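Local coordinates for mandelate racemase/muconate lactonizing enzyme (Polaromonas sp., PDB 2OG9), which probably racemises mandelate or a related 2-hydroxy acid, as an isomerase of the enolase superfamily, at residues A[11-16]-A[55-60]; A[49-54]-A[61-66]; A[15-20]-A[378-383]; A[136-141]-A[318-323]. One frame throughout, in Å; residues are numbered along the deposited sequence.

In the fold
Contacts 1, 2 and 3 lie in one four-stranded antiparallel sheet, ordered 61-69, 46-56, 15-26, 375-382, of the N-terminal capping domain of the enolase fold. Contact 1 joins the two central strands at one end, contact 2 pairs 46-56 with 61-69, and contact 3 adds the C-terminal strand 375-382 on the far side of 15-26. Their centres are 11 to 16 Å apart, and Glu53 bound to Arg19 links contacts 2 and 3. Contact 4, its centre about 15 Å from that of contact 2, lies outside the sheet and joins helix 138-142 to helix 318-326. Along the chain, contacts 2 and 4 fall inside the loop that contact 3 closes, so the C-terminus returns to the domain where the chain began.

Contact 1 of 4, residues A[11-16]-A[55-60]; sequences PSDRIT and ETAGGH
The backbones of 11-16 and 55-60 run antiparallel where Ile15 and Thr56 form a non-hydrogen-bonded pair, with CA atoms 4.2 Å apart, and Ala57 N on Arg14 O and Thr16 N on Glu55 O bind on its two flanks. Beyond this pair the carboxylate of Asp13 takes over. With CG anti to the backbone N (chi1 -157°), it reaches over to the turn: Asp13 OD2 receives the hydroxyl of Thr56 OG1 at 2.6 Å, from above the carboxylate plane, and Asp13 OD1 takes Gly58 N at 3.2 Å through its syn lone pair. The Asp13 OD1 atom also accepts from Arg14 N, on its anti side. Thr56 OG1 is itself an acceptor for His60 N. Residues 56-59 form a type I beta turn, part of the connection between strands 46-56 and 61-69 of the N-terminal capping domain, so one aspartate fastens the start of strand 15-26 to this hairpin turn. His60 presents CD2 at the edge of its ring to Asp13 OD2, 3.2 Å away, the carboxylate and ring planes being 78° apart. Arg133 of helix 114-133 adds a salt bridge to the same oxygen, which probably favours the charged carboxylate. Next to Thr56, at the head of the turn, the methyl CB of Ala57 lies over the centre of one face of the Arg14 guanidinium, and Thr16 CG2 packs 3.7 Å from Ala57 CB.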
loop_
_atom_site.group_PDB
_atom_site.type_symbol
_atom_site.label_atom_id
_atom_site.label_comp_id
_atom_site.label_asym_id
_atom_site.label_seq_id
_atom_site.Cartn_x
_atom_site.Cartn_y
_atom_site.Cartn_z
ATOM N N PRO A 11 6.631 27.514 40.534
ATOM C CA PRO A 11 7.437 27.092 39.364
ATOM C C PRO A 11 8.885 26.844 39.780
ATOM O O PRO A 11 9.300 27.258 40.862
ATOM C CB PRO A 11 7.359 28.220 38.343
ATOM C CG PRO A 11 6.057 28.915 38.744
ATOM C CD PRO A 11 6.038 28.839 40.278
ATOM N N SER A 12 9.650 26.166 38.925
ATOM C CA SER A 12 11.054 25.892 39.230
ATOM C C SER A 12 11.778 27.232 39.312
ATOM O O SER A 12 12.682 27.422 40.127
ATOM C CB SER A 12 11.698 25.032 38.132
ATOM O OG SER A 12 12.115 25.819 37.020
ATOM N N ASP A 13 11.357 28.159 38.456
ATOM C CA ASP A 13 11.942 29.490 38.388
ATOM C C ASP A 13 10.909 30.387 37.709
ATOM O O ASP A 13 9.773 29.971 37.481
ATOM C CB ASP A 13 13.220 29.452 37.545
ATOM C CG ASP A 13 14.160 30.599 37.851
ATOM O OD1 ASP A 13 13.707 31.620 38.419
ATOM O OD2 ASP A 13 15.358 30.475 37.512
ATOM N N ARG A 14 11.305 31.607 37.375
ATOM C CA ARG A 14 10.398 32.532 36.717
ATOM C C ARG A 14 11.184 33.530 35.869
ATOM O O ARG A 14 12.108 34.179 36.357
ATOM C CB ARG A 14 9.565 33.268 37.768
ATOM C CG ARG A 14 8.407 34.062 37.208
ATOM C CD ARG A 14 8.507 35.514 37.641
ATOM N NE ARG A 14 8.678 35.632 39.089
ATOM C CZ ARG A 14 9.068 36.743 39.706
ATOM N NH1 ARG A 14 9.329 37.837 39.004
ATOM N NH2 ARG A 14 9.210 36.758 41.025
ATOM N N ILE A 15 10.819 33.633 34.595
ATOM C CA ILE A 15 11.477 34.545 33.666
ATOM C C ILE A 15 11.090 35.978 34.012
ATOM O O ILE A 15 9.909 36.298 34.115
ATOM C CB ILE A 15 11.054 34.249 32.204
ATOM C CG1 ILE A 15 11.486 32.828 31.819
ATOM C CG2 ILE A 15 11.647 35.297 31.264
ATOM C CD1 ILE A 15 11.046 32.384 30.426
ATOM N N THR A 16 12.084 36.844 34.175
ATOM C CA THR A 16 11.805 38.226 34.534
ATOM C C THR A 16 12.310 39.256 33.533
ATOM O O THR A 16 11.836 40.389 33.517
ATOM C CB THR A 16 12.405 38.555 35.919
ATOM O OG1 THR A 16 13.808 38.271 35.913
ATOM C CG2 THR A 16 11.738 37.714 37.001
ATOM N N GLU A 55 16.780 35.984 31.376
ATOM C CA GLU A 55 17.241 35.954 32.759
ATOM C C GLU A 55 16.041 35.737 33.675
ATOM O O GLU A 55 14.931 36.160 33.359
ATOM C CB GLU A 55 17.981 37.256 33.097
ATOM C CG GLU A 55 19.405 37.284 32.547
ATOM C CD GLU A 55 20.121 38.610 32.763
ATOM O OE1 GLU A 55 19.844 39.295 33.773
ATOM O OE2 GLU A 55 20.980 38.957 31.924
ATOM N N THR A 56 16.267 35.077 34.806
ATOM C CA THR A 56 15.182 34.758 35.730
ATOM C C THR A 56 15.330 35.363 37.123
ATOM O O THR A 56 16.393 35.858 37.490
ATOM C CB THR A 56 15.060 33.240 35.905
ATOM O OG1 THR A 56 16.195 32.757 36.637
ATOM C CG2 THR A 56 15.013 32.546 34.541
ATOM N N ALA A 57 14.250 35.294 37.897
ATOM C CA ALA A 57 14.245 35.817 39.257
ATOM C C ALA A 57 15.296 35.077 40.079
ATOM O O ALA A 57 15.832 35.609 41.048
ATOM C CB ALA A 57 12.865 35.630 39.882
ATOM N N GLY A 58 15.590 33.846 39.675
ATOM C CA GLY A 58 16.569 33.042 40.383
ATOM C C GLY A 58 18.010 33.323 39.998
ATOM O O GLY A 58 18.918 32.634 40.463
ATOM N N GLY A 59 18.223 34.321 39.145
ATOM C CA GLY A 59 19.574 34.665 38.735
ATOM C C GLY A 59 20.168 33.804 37.633
ATOM O O GLY A 59 21.374 33.853 37.390
ATOM N N HIS A 60 19.335 33.012 36.964
ATOM C CA HIS A 60 19.812 32.157 35.880
ATOM C C HIS A 60 19.759 32.922 34.563
ATOM O O HIS A 60 18.938 33.826 34.397
ATOM C CB HIS A 60 18.966 30.886 35.805
ATOM C CG HIS A 60 19.166 29.967 36.970
ATOM N ND1 HIS A 60 20.272 29.150 37.093
ATOM C CD2 HIS A 60 18.424 29.762 38.085
ATOM C CE1 HIS A 60 20.200 28.482 38.231
ATOM N NE2 HIS A 60 19.088 28.835 38.851
#

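Contact 2 of 4, residues A[49-54]-A[61-66]; sequences ILFAEI and QGLGFS
Gly62 N gives its hydrogen to Ile54 O at 2.8 Å, in the carbonyl plane, the shortest of six backbone bonds between 49-54 and 61-66. They belong to a beta hairpin, strands 46-56 and 61-69, at one edge of the antiparallel sheet of the N-terminal capping domain. Leu50 with Ser66, Ala52 with Gly64 and Ile54 with Gly62 are hydrogen-bonded pairs, each joined by two bonds; Phe51-Phe65 and Glu53-Leu63 alternate with them as non-hydrogen-bonded pairs. The strands run at 159° to each other. On one face of the sheet, Phe51 and Phe65 lie side by side and point the same way, Phe51 CD1 touching Phe65 CB at 3.8 Å. Phe65 holds its CG between the backbone N and carbonyl carbon (chi1 68°), which carries its ring away from 49-54 and leaves CB to make this touch. Ile49 CG2 lies over one face of the Phe51 ring, offset toward the rim, and also meets Phe65 CB. Farther along, Glu53 CG runs beside Leu63 CD1, while Glu53 OE1 makes a salt bridge with Arg19 of the neighbouring strand. The other face carries small or aliphatic groups against helices: Ala52 and Ile54 pack on helix 114-133, Leu50 on helix 73-83. Here Ser66 OG, hydrogen-bonded to Gln76 of that helix, lies 3.4 Å from Leu50 CB and 3.5 Å from Leu50 CD2.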
loop_
_atom_site.group_PDB
_atom_site.type_symbol
_atom_site.label_atom_id
_atom_site.label_comp_id
_atom_site.label_asym_id
_atom_site.label_seq_id
_atom_site.Cartn_x
_atom_site.Cartn_y
_atom_site.Cartn_z
ATOM N N ILE A 49 21.840 38.028 12.425
ATOM C CA ILE A 49 21.738 37.118 13.558
ATOM C C ILE A 49 20.781 37.687 14.599
ATOM O O ILE A 49 20.888 38.854 14.966
ATOM C CB ILE A 49 23.114 36.920 14.255
ATOM C CG1 ILE A 49 24.189 36.534 13.230
ATOM C CG2 ILE A 49 22.988 35.873 15.349
ATOM C CD1 ILE A 49 23.999 35.174 12.595
ATOM N N LEU A 50 19.837 36.875 15.061
ATOM C CA LEU A 50 18.910 37.327 16.095
ATOM C C LEU A 50 19.330 36.713 17.423
ATOM O O LEU A 50 19.251 35.502 17.605
ATOM C CB LEU A 50 17.470 36.904 15.779
ATOM C CG LEU A 50 16.482 37.132 16.932
ATOM C CD1 LEU A 50 16.348 38.623 17.189
ATOM C CD2 LEU A 50 15.129 36.519 16.598
ATOM N N PHE A 51 19.801 37.547 18.344
ATOM C CA PHE A 51 20.210 37.063 19.653
ATOM C C PHE A 51 19.086 37.257 20.664
ATOM O O PHE A 51 18.398 38.278 20.654
ATOM C CB PHE A 51 21.450 37.818 20.147
ATOM C CG PHE A 51 22.727 37.404 19.477
ATOM C CD1 PHE A 51 23.264 36.137 19.694
ATOM C CD2 PHE A 51 23.396 38.283 18.626
ATOM C CE1 PHE A 51 24.454 35.750 19.070
ATOM C CE2 PHE A 51 24.585 37.903 17.997
ATOM C CZ PHE A 51 25.112 36.634 18.221
ATOM N N ALA A 52 18.900 36.263 21.523
ATOM C CA ALA A 52 17.896 36.335 22.573
ATOM C C ALA A 52 18.604 36.046 23.884
ATOM O O ALA A 52 19.362 35.072 23.995
ATOM C CB ALA A 52 16.792 35.310 22.339
ATOM N N GLU A 53 18.376 36.914 24.864
ATOM C CA GLU A 53 18.958 36.765 26.191
ATOM C C GLU A 53 17.790 36.654 27.156
ATOM O O GLU A 53 16.837 37.437 27.087
ATOM C CB GLU A 53 19.815 37.981 26.545
ATOM C CG GLU A 53 21.087 38.106 25.719
ATOM C CD GLU A 53 21.743 39.469 25.871
ATOM O OE1 GLU A 53 21.491 40.357 25.027
ATOM O OE2 GLU A 53 22.499 39.656 26.846
ATOM N N ILE A 54 17.859 35.669 28.041
ATOM C CA ILE A 54 16.804 35.436 29.015
ATOM C C ILE A 54 17.409 35.323 30.410
ATOM O O ILE A 54 18.429 34.652 30.606
ATOM C CB ILE A 54 16.029 34.127 28.688
ATOM C CG1 ILE A 54 15.343 34.251 27.322
ATOM C CG2 ILE A 54 14.991 33.842 29.762
ATOM C CD1 ILE A 54 14.624 32.974 26.882
ATOM N N GLN A 61 20.641 32.572 33.633
ATOM C CA GLN A 61 20.682 33.265 32.353
ATOM C C GLN A 61 20.913 32.320 31.183
ATOM O O GLN A 61 21.541 31.269 31.329
ATOM C CB GLN A 61 21.776 34.343 32.373
ATOM C CG GLN A 61 21.993 35.030 31.029
ATOM C CD GLN A 61 22.984 36.180 31.094
ATOM O OE1 GLN A 61 24.100 36.031 31.605
ATOM N NE2 GLN A 61 22.585 37.339 30.562
ATOM N N GLY A 62 20.389 32.704 30.027
ATOM C CA GLY A 62 20.550 31.902 28.831
ATOM C C GLY A 62 20.722 32.771 27.599
ATOM O O GLY A 62 20.221 33.898 27.546
ATOM N N LEU A 63 21.438 32.245 26.610
ATOM C CA LEU A 63 21.686 32.951 25.365
ATOM C C LEU A 63 21.381 32.007 24.211
ATOM O O LEU A 63 21.782 30.843 24.232
ATOM C CB LEU A 63 23.151 33.392 25.280
ATOM C CG LEU A 63 23.631 34.014 23.959
ATOM C CD1 LEU A 63 22.893 35.313 23.680
ATOM C CD2 LEU A 63 25.140 34.277 24.041
ATOM N N GLY A 64 20.671 32.510 23.210
ATOM C CA GLY A 64 20.335 31.696 22.055
ATOM C C GLY A 64 20.310 32.565 20.819
ATOM O O GLY A 64 20.454 33.789 20.912
ATOM N N PHE A 65 20.135 31.957 19.649
ATOM C CA PHE A 65 20.088 32.752 18.433
ATOM C C PHE A 65 19.472 32.013 17.262
ATOM O O PHE A 65 19.331 30.796 17.283
ATOM C CB PHE A 65 21.502 33.232 18.060
ATOM C CG PHE A 65 22.437 32.132 17.623
ATOM C CD1 PHE A 65 22.511 31.756 16.285
ATOM C CD2 PHE A 65 23.238 31.473 18.547
ATOM C CE1 PHE A 65 23.370 30.739 15.868
ATOM C CE2 PHE A 65 24.102 30.452 18.144
ATOM C CZ PHE A 65 24.166 30.086 16.797
ATOM N N SER A 66 19.062 32.780 16.261
ATOM C CA SER A 66 18.523 32.240 15.023
ATOM C C SER A 66 19.200 33.132 13.992
ATOM O O SER A 66 19.973 34.023 14.363
ATOM C CB SER A 66 16.991 32.358 14.961
ATOM O OG SER A 66 16.553 33.699 15.084
#

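Contact 3 of 4, residues A[15-20]-A[378-383]; sequences ITWVRI and EAQVGT
Strands 15-20 and 378-382 run antiparallel, at 172° with axes 4.7 Å apart, and paired backbone bonds join Val18 to Val381 and Ile20 to Ala379. The pairing adds the C-terminal strand to the edge of the sheet of the N-terminal capping domain. Along the other side of 15-20, Thr16 and Trp17 both face Glu55 in a classic beta bulge. At the Trp17 end the partner is Gly382, with a positive phi, and Thr383 N next to it gives a weak bond to Thr16 O. Trp17 uses the edge of its indole: Trp17 NE1 donates to Gln380 OE1 at 3.1 Å in a fairly straight bond, the acceptor almost in the ring plane, but the donor stands above the plane of the amide, which is turned 74° from the ring. Arg384 makes a cation-pi contact with the same indole. Val18 CB and Val381 CG1 meet at 3.9 Å on the face toward helix 114-133, and on that side Ile20 CG1 packs against Ala379 CB. On the face that carries Arg19 and Gln380, Arg19, extended from CG to NE, makes a salt bridge to Glu378 OE1, through NE from above the carboxylate plane and through a weaker NH2 bond; its NH1 is held by Glu53 of strand 46-56. Glu378 OE1 lies at the guanidinium edge, the two planes 80° apart, with Arg19 NH2 2.8 Å from Glu378 OE1.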
loop_
_atom_site.group_PDB
_atom_site.type_symbol
_atom_site.label_atom_id
_atom_site.label_comp_id
_atom_site.label_asym_id
_atom_site.label_seq_id
_atom_site.Cartn_x
_atom_site.Cartn_y
_atom_site.Cartn_z
ATOM N N ILE A 15 10.819 33.633 34.595
ATOM C CA ILE A 15 11.477 34.545 33.666
ATOM C C ILE A 15 11.090 35.978 34.012
ATOM O O ILE A 15 9.909 36.298 34.115
ATOM C CB ILE A 15 11.054 34.249 32.204
ATOM C CG1 ILE A 15 11.486 32.828 31.819
ATOM C CG2 ILE A 15 11.647 35.297 31.264
ATOM C CD1 ILE A 15 11.046 32.384 30.426
ATOM N N THR A 16 12.084 36.844 34.175
ATOM C CA THR A 16 11.805 38.226 34.534
ATOM C C THR A 16 12.310 39.256 33.533
ATOM O O THR A 16 11.836 40.389 33.517
ATOM C CB THR A 16 12.405 38.555 35.919
ATOM O OG1 THR A 16 13.808 38.271 35.913
ATOM C CG2 THR A 16 11.738 37.714 37.001
ATOM N N TRP A 17 13.251 38.864 32.681
ATOM C CA TRP A 17 13.823 39.794 31.716
ATOM C C TRP A 17 14.176 39.087 30.418
ATOM O O TRP A 17 14.614 37.941 30.429
ATOM C CB TRP A 17 15.093 40.419 32.310
ATOM C CG TRP A 17 15.788 41.427 31.435
ATOM C CD1 TRP A 17 15.420 42.728 31.225
ATOM C CD2 TRP A 17 17.007 41.233 30.700
ATOM N NE1 TRP A 17 16.337 43.354 30.414
ATOM C CE2 TRP A 17 17.320 42.461 30.077
ATOM C CE3 TRP A 17 17.863 40.140 30.508
ATOM C CZ2 TRP A 17 18.457 42.629 29.278
ATOM C CZ3 TRP A 17 18.995 40.304 29.713
ATOM C CH2 TRP A 17 19.280 41.541 29.108
ATOM N N VAL A 18 13.980 39.778 29.303
ATOM C CA VAL A 18 14.298 39.224 27.993
ATOM C C VAL A 18 14.820 40.340 27.104
ATOM O O VAL A 18 14.250 41.428 27.074
ATOM C CB VAL A 18 13.053 38.605 27.306
ATOM C CG1 VAL A 18 13.433 38.063 25.943
ATOM C CG2 VAL A 18 12.466 37.500 28.166
ATOM N N ARG A 19 15.914 40.077 26.396
ATOM C CA ARG A 19 16.479 41.063 25.484
ATOM C C ARG A 19 16.769 40.439 24.127
ATOM O O ARG A 19 17.386 39.380 24.040
ATOM C CB ARG A 19 17.776 41.665 26.045
ATOM C CG ARG A 19 18.472 42.602 25.057
ATOM C CD ARG A 19 19.559 43.455 25.714
ATOM N NE ARG A 19 20.205 44.332 24.739
ATOM C CZ ARG A 19 21.106 43.926 23.849
ATOM N NH1 ARG A 19 21.479 42.654 23.818
ATOM N NH2 ARG A 19 21.626 44.786 22.979
ATOM N N ILE A 20 16.311 41.092 23.068
ATOM C CA ILE A 20 16.555 40.598 21.722
ATOM C C ILE A 20 17.377 41.616 20.958
ATOM O O ILE A 20 17.183 42.823 21.100
ATOM C CB ILE A 20 15.253 40.342 20.956
ATOM C CG1 ILE A 20 14.354 41.574 21.041
ATOM C CG2 ILE A 20 14.582 39.088 21.495
ATOM C CD1 ILE A 20 13.137 41.488 20.169
ATOM N N GLU A 378 17.337 46.431 18.624
ATOM C CA GLU A 378 17.301 45.732 19.899
ATOM C C GLU A 378 16.123 46.203 20.730
ATOM O O GLU A 378 15.625 47.314 20.560
ATOM C CB GLU A 378 18.606 45.917 20.684
ATOM C CG GLU A 378 18.896 47.323 21.167
ATOM C CD GLU A 378 20.013 47.340 22.196
ATOM O OE1 GLU A 378 19.772 46.908 23.346
ATOM O OE2 GLU A 378 21.133 47.770 21.848
ATOM N N ALA A 379 15.672 45.337 21.625
ATOM C CA ALA A 379 14.548 45.643 22.487
ATOM C C ALA A 379 14.625 44.734 23.697
ATOM O O ALA A 379 15.283 43.694 23.665
ATOM C CB ALA A 379 13.248 45.405 21.747
ATOM N N GLN A 380 13.956 45.134 24.767
ATOM C CA GLN A 380 13.938 44.332 25.972
ATOM C C GLN A 380 12.633 44.543 26.717
ATOM O O GLN A 380 11.952 45.550 26.527
ATOM C CB GLN A 380 15.138 44.673 26.860
ATOM C CG GLN A 380 15.395 46.153 27.055
ATOM C CD GLN A 380 16.662 46.405 27.849
ATOM O OE1 GLN A 380 16.729 46.109 29.042
ATOM N NE2 GLN A 380 17.680 46.942 27.187
ATOM N N VAL A 381 12.277 43.571 27.546
ATOM C CA VAL A 381 11.054 43.634 28.324
ATOM C C VAL A 381 11.329 43.041 29.695
ATOM O O VAL A 381 12.187 42.170 29.837
ATOM C CB VAL A 381 9.915 42.845 27.631
ATOM C CG1 VAL A 381 10.364 41.428 27.353
ATOM C CG2 VAL A 381 8.669 42.846 28.499
ATOM N N GLY A 382 10.610 43.525 30.702
ATOM C CA GLY A 382 10.797 43.024 32.049
ATOM C C GLY A 382 11.860 43.788 32.812
ATOM O O GLY A 382 12.420 44.763 32.309
ATOM N N THR A 383 12.134 43.344 34.036
ATOM C CA THR A 383 13.138 43.979 34.881
ATOM C C THR A 383 14.276 43.002 35.140
ATOM O O THR A 383 14.074 41.918 35.688
ATOM C CB THR A 383 12.543 44.417 36.232
ATOM O OG1 THR A 383 11.386 45.230 36.002
ATOM C CG2 THR A 383 13.565 45.219 37.026
#

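Contact 4 of 4, residues A[136-141]-A[318-323]; sequences LSLAKL and MELHVH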
loop_
_atom_site.group_PDB
_atom_site.type_symbol
_atom_site.label_atom_id
_atom_site.label_comp_id
_atom_site.label_asym_id
_atom_site.label_seq_id
_atom_site.Cartn_x
_atom_site.Cartn_y
_atom_site.Cartn_z
ATOM N N LEU A 136 26.144 21.636 33.386
ATOM C CA LEU A 136 26.516 20.728 32.308
ATOM C C LEU A 136 26.522 21.402 30.947
ATOM O O LEU A 136 25.788 22.363 30.714
ATOM C CB LEU A 136 25.531 19.557 32.240
ATOM C CG LEU A 136 25.322 18.632 33.436
ATOM C CD1 LEU A 136 24.163 17.670 33.124
ATOM C CD2 LEU A 136 26.598 17.869 33.729
ATOM N N SER A 137 27.363 20.901 30.047
ATOM C CA SER A 137 27.387 21.432 28.696
ATOM C C SER A 137 26.032 21.000 28.127
ATOM O O SER A 137 25.367 20.140 28.704
ATOM C CB SER A 137 28.514 20.784 27.889
ATOM O OG SER A 137 28.343 19.379 27.826
ATOM N N LEU A 138 25.611 21.595 27.020
ATOM C CA LEU A 138 24.337 21.210 26.429
ATOM C C LEU A 138 24.403 19.737 26.046
ATOM O O LEU A 138 23.442 18.995 26.235
ATOM C CB LEU A 138 24.035 22.055 25.188
ATOM C CG LEU A 138 22.758 21.675 24.420
ATOM C CD1 LEU A 138 21.549 21.762 25.351
ATOM C CD2 LEU A 138 22.583 22.598 23.232
ATOM N N ALA A 139 25.549 19.308 25.523
ATOM C CA ALA A 139 25.711 17.914 25.119
ATOM C C ALA A 139 25.501 16.944 26.279
ATOM O O ALA A 139 24.878 15.898 26.115
ATOM C CB ALA A 139 27.096 17.697 24.502
ATOM N N LYS A 140 26.029 17.287 27.454
ATOM C CA LYS A 140 25.889 16.419 28.610
ATOM C C LYS A 140 24.484 16.485 29.203
ATOM O O LYS A 140 24.011 15.509 29.784
ATOM C CB LYS A 140 26.940 16.769 29.671
ATOM C CG LYS A 140 28.371 16.396 29.256
ATOM C CD LYS A 140 28.559 14.876 29.157
ATOM C CE LYS A 140 29.957 14.518 28.635
ATOM N NZ LYS A 140 30.247 13.047 28.694
ATOM N N LEU A 141 23.812 17.624 29.065
ATOM C CA LEU A 141 22.455 17.733 29.588
ATOM C C LEU A 141 21.568 16.778 28.790
ATOM O O LEU A 141 20.758 16.039 29.346
ATOM C CB LEU A 141 21.923 19.159 29.445
ATOM C CG LEU A 141 20.439 19.345 29.786
ATOM C CD1 LEU A 141 20.205 19.087 31.264
ATOM C CD2 LEU A 141 20.010 20.763 29.419
HETATM N N MSE A 318 27.882 25.463 13.837
HETATM C CA MSE A 318 28.591 24.397 14.535
HETATM C C MSE A 318 28.621 24.631 16.046
HETATM O O MSE A 318 28.650 23.675 16.822
HETATM C CB MSE A 318 30.026 24.285 14.014
HETATM C CG MSE A 318 30.854 25.547 14.171
HETATM SE SE MSE A 318 32.698 25.193 13.665
HETATM C CE MSE A 318 33.546 26.777 14.449
ATOM N N GLU A 319 28.610 25.899 16.455
ATOM C CA GLU A 319 28.650 26.253 17.876
ATOM C C GLU A 319 27.490 25.606 18.634
ATOM O O GLU A 319 27.591 25.296 19.829
ATOM C CB GLU A 319 28.604 27.781 18.050
ATOM C CG GLU A 319 29.857 28.535 17.571
ATOM C CD GLU A 319 29.912 28.745 16.063
ATOM O OE1 GLU A 319 28.961 28.340 15.362
ATOM O OE2 GLU A 319 30.910 29.323 15.578
ATOM N N LEU A 320 26.382 25.407 17.928
ATOM C CA LEU A 320 25.202 24.775 18.507
ATOM C C LEU A 320 25.120 23.301 18.110
ATOM O O LEU A 320 24.902 22.431 18.952
ATOM C CB LEU A 320 23.938 25.501 18.032
ATOM C CG LEU A 320 22.585 24.829 18.289
ATOM C CD1 LEU A 320 22.374 24.609 19.775
ATOM C CD2 LEU A 320 21.477 25.706 17.719
ATOM N N HIS A 321 25.321 23.014 16.829
ATOM C CA HIS A 321 25.210 21.639 16.351
ATOM C C HIS A 321 26.227 20.637 16.875
ATOM O O HIS A 321 25.956 19.438 16.886
ATOM C CB HIS A 321 25.186 21.624 14.824
ATOM C CG HIS A 321 23.969 22.277 14.250
ATOM N ND1 HIS A 321 22.692 21.953 14.658
ATOM C CD2 HIS A 321 23.829 23.236 13.306
ATOM C CE1 HIS A 321 21.819 22.685 13.990
ATOM N NE2 HIS A 321 22.483 23.472 13.163
ATOM N N VAL A 322 27.392 21.103 17.314
ATOM C CA VAL A 322 28.374 20.168 17.848
ATOM C C VAL A 322 27.774 19.480 19.078
ATOM O O VAL A 322 28.021 18.294 19.327
ATOM C CB VAL A 322 29.708 20.877 18.230
ATOM C CG1 VAL A 322 29.480 21.936 19.297
ATOM C CG2 VAL A 322 30.704 19.845 18.714
ATOM N N HIS A 323 26.975 20.218 19.844
ATOM C CA HIS A 323 26.333 19.651 21.029
ATOM C C HIS A 323 25.221 18.685 20.637
ATOM O O HIS A 323 25.098 17.595 21.204
ATOM C CB HIS A 323 25.740 20.764 21.893
ATOM C CG HIS A 323 26.769 21.598 22.587
ATOM N ND1 HIS A 323 27.468 21.153 23.689
ATOM C CD2 HIS A 323 27.239 22.839 22.321
ATOM C CE1 HIS A 323 28.324 22.083 24.071
ATOM N NE2 HIS A 323 28.207 23.117 23.257
#
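Leu138 lays its CB over one face of the His323 ring, a CH-pi contact 4.1 Å from the ring centroid and 27° off its normal. With CG anti to the backbone N (chi1 176°), Leu138 sends its branch past the imidazole, so that Leu138 CD2 meets His323 CB at 3.9 Å and then Leu320 CD1 at 4.0 Å, the two leucines crossing at an angle. The imidazole nitrogen ND1 turns to the start of helix 138-142, where His323 ND1 accepts from Ala139 N at 3.2 Å, the donor standing 32° out of the ring plane. The second ring nitrogen, His323 NE2, donates to Leu363 O, so both nitrogens of this buried imidazole are used, an arrangement consistent with a neutral ring whose proton is on NE2. An acceptor at the ND1 position uses one of the amide hydrogens that the first turn of a helix presents without a backbone partner. Ser137 fills the N-cap position just ahead, its OG accepting from Lys140 N, so His323 and Ser137 take two successive amides of that first turn, those of Ala139 and Lys140. The contact joins helix 138-142, which follows helix 114-133, to helix 318-326 in the barrel part of the enolase fold. Ala139 CB sits in the plane of the His323 ring at its edge, 3.6 Å from His323 ND1, and Ser137 CB approaches CE1 of that ring.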